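Long-range contact in alpha-L-rhamnosidase (Streptomyces avermitilis, PDB 3W5M), which releases terminal alpha-L-rhamnose from plant glycosides such as naringin, rutin and hesperidin and from gum arabic: residues S116-K121 with L400-V405. Numbering follows the deposited sequence.
Sequences SQWSAK and LAQLEV
Q402 reaches from strand 398-407, in a mixed five-stranded sheet consistent with a beta-sandwich (jelly-roll) domain, to the backbone of Q117-A120, part of the loop joining strands 106-110 and 123-124. The carboxamide works at both ends. Q402 OE1 accepts from S119 N at 2.8 Å, tilted a little from the carbonyl plane, and, in a longer and more bent bond, from A120 N at 3.2 Å, nearly along the C=O axis. Q402 NE2 gives one hydrogen to Q117 O (3.1 Å), on a lone pair, and the other to the carboxylate of E404, so both N-H groups are used and the amide's rotation is fixed. With a leucine in its place, the backbone N-H groups of S119 and A120 would probably lose their shared acceptor and the loop its polar tie to the strand.

Beside this amide the packing is close and apolar. L400, its CG anti to the backbone N (chi1 -172°), sets CD2 over one face of the W118 six-membered ring, 3.7 Å from the centroid, a CH-pi contact; Y356 meets the same indole edge-to-face. L400 CD1 lies 3.6 Å from A120 CB. Toward solvent the contact thins out: K121 is exposed and its CB points away from the strand, although K121 C lies 3.5 Å from L400 CD1, and exposed S119 sends OG to R414 NH1. The A120 methyl, CB, also lies 3.3 Å from A401 O.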
loop_
_atom_site.group_PDB
_atom_site.type_symbol
_atom_site.label_atom_id
_atom_site.label_comp_id
_atom_site.label_asym_id
_atom_site.label_seq_id
_atom_site.Cartn_x
_atom_site.Cartn_y
_atom_site.Cartn_z
ATOM N N SER A 116 -1.902 11.574 -26.764
ATOM C CA SER A 116 -1.794 11.560 -28.214
ATOM C C SER A 116 -0.565 10.799 -28.715
ATOM O O SER A 116 -0.485 10.454 -29.892
ATOM C CB SER A 116 -1.834 12.990 -28.781
ATOM O OG SER A 116 -0.890 13.828 -28.125
ATOM N N GLN A 117 0.378 10.520 -27.812
ATOM C CA GLN A 117 1.605 9.839 -28.195
ATOM C C GLN A 117 1.462 8.317 -28.150
ATOM O O GLN A 117 2.379 7.595 -28.587
ATOM C CB GLN A 117 2.792 10.335 -27.364
ATOM C CG GLN A 117 3.321 11.695 -27.801
ATOM C CD GLN A 117 2.399 12.835 -27.413
ATOM O OE1 GLN A 117 1.591 13.290 -28.216
ATOM N NE2 GLN A 117 2.504 13.293 -26.185
ATOM N N TRP A 118 0.307 7.838 -27.678
ATOM C CA TRP A 118 -0.022 6.413 -27.723
ATOM C C TRP A 118 -0.779 6.102 -29.000
ATOM O O TRP A 118 -1.732 6.811 -29.367
ATOM C CB TRP A 118 -0.917 5.987 -26.569
ATOM C CG TRP A 118 -0.314 6.014 -25.215
ATOM C CD1 TRP A 118 -0.272 7.083 -24.341
ATOM C CD2 TRP A 118 0.255 4.896 -24.515
ATOM N NE1 TRP A 118 0.335 6.700 -23.151
ATOM C CE2 TRP A 118 0.664 5.363 -23.235
ATOM C CE3 TRP A 118 0.518 3.558 -24.868
ATOM C CZ2 TRP A 118 1.289 4.534 -22.301
ATOM C CZ3 TRP A 118 1.146 2.728 -23.920
ATOM C CH2 TRP A 118 1.518 3.222 -22.657
ATOM N N SER A 119 -0.374 5.041 -29.689
ATOM C CA SER A 119 -1.215 4.501 -30.741
ATOM C C SER A 119 -1.697 3.068 -30.414
ATOM O O SER A 119 -2.469 2.462 -31.169
ATOM C CB SER A 119 -0.458 4.526 -32.055
ATOM O OG SER A 119 0.694 3.718 -31.940
ATOM N N ALA A 120 -1.229 2.530 -29.286
ATOM C CA ALA A 120 -1.636 1.210 -28.821
ATOM C C ALA A 120 -3.158 1.155 -28.555
ATOM O O ALA A 120 -3.777 2.189 -28.307
ATOM C CB ALA A 120 -0.848 0.857 -27.559
ATOM N N LYS A 121 -3.750 -0.036 -28.619
ATOM C CA LYS A 121 -5.155 -0.258 -28.239
ATOM C C LYS A 121 -5.267 -1.111 -26.983
ATOM O O LYS A 121 -4.466 -2.047 -26.771
ATOM C CB LYS A 121 -5.931 -0.983 -29.352
ATOM C CG LYS A 121 -5.678 -0.516 -30.777
ATOM C CD LYS A 121 -6.194 0.877 -31.049
ATOM C CE LYS A 121 -6.353 1.067 -32.558
ATOM N NZ LYS A 121 -6.129 2.481 -32.962
ATOM N N LEU A 400 -2.463 -2.338 -22.103
ATOM C CA LEU A 400 -2.041 -1.378 -23.114
ATOM C C LEU A 400 -0.519 -1.448 -23.211
ATOM O O LEU A 400 0.195 -1.306 -22.210
ATOM C CB LEU A 400 -2.505 0.044 -22.738
ATOM C CG LEU A 400 -2.300 1.137 -23.791
ATOM C CD1 LEU A 400 -3.312 0.935 -24.918
ATOM C CD2 LEU A 400 -2.473 2.507 -23.169
ATOM N N ALA A 401 0.003 -1.740 -24.404
ATOM C CA ALA A 401 1.475 -1.858 -24.533
ATOM C C ALA A 401 1.971 -1.273 -25.855
ATOM O O ALA A 401 1.338 -1.473 -26.897
ATOM C CB ALA A 401 1.901 -3.318 -24.407
ATOM N N GLN A 402 3.072 -0.550 -25.790
ATOM C CA GLN A 402 3.689 0.089 -26.981
ATOM C C GLN A 402 5.199 -0.042 -26.911
ATOM O O GLN A 402 5.833 0.520 -26.043
ATOM C CB GLN A 402 3.331 1.566 -27.018
ATOM C CG GLN A 402 3.820 2.361 -28.229
ATOM C CD GLN A 402 2.935 3.596 -28.437
ATOM O OE1 GLN A 402 1.710 3.470 -28.544
ATOM N NE2 GLN A 402 3.548 4.779 -28.507
ATOM N N LEU A 403 5.744 -0.836 -27.836
ATOM C CA LEU A 403 7.177 -1.045 -27.930
ATOM C C LEU A 403 7.707 -0.222 -29.086
ATOM O O LEU A 403 7.202 -0.326 -30.223
ATOM C CB LEU A 403 7.464 -2.538 -28.160
ATOM C CG LEU A 403 8.907 -2.906 -28.503
ATOM C CD1 LEU A 403 9.811 -2.775 -27.289
ATOM C CD2 LEU A 403 8.932 -4.327 -29.073
ATOM N N GLU A 404 8.695 0.609 -28.790
ATOM C CA GLU A 404 9.307 1.499 -29.783
ATOM C C GLU A 404 10.769 1.163 -29.944
ATOM O O GLU A 404 11.523 1.208 -28.999
ATOM C CB GLU A 404 9.160 2.937 -29.342
ATOM C CG GLU A 404 7.674 3.294 -29.237
ATOM C CD GLU A 404 7.436 4.756 -28.933
ATOM O OE1 GLU A 404 8.428 5.534 -28.890
ATOM O OE2 GLU A 404 6.250 5.116 -28.734
ATOM N N VAL A 405 11.146 0.804 -31.156
ATOM C CA VAL A 405 12.550 0.509 -31.450
ATOM C C VAL A 405 13.083 1.551 -32.426
ATOM O O VAL A 405 12.486 1.747 -33.494
ATOM C CB VAL A 405 12.672 -0.866 -32.114
ATOM C CG1 VAL A 405 14.152 -1.268 -32.162
ATOM C CG2 VAL A 405 11.820 -1.898 -31.364
#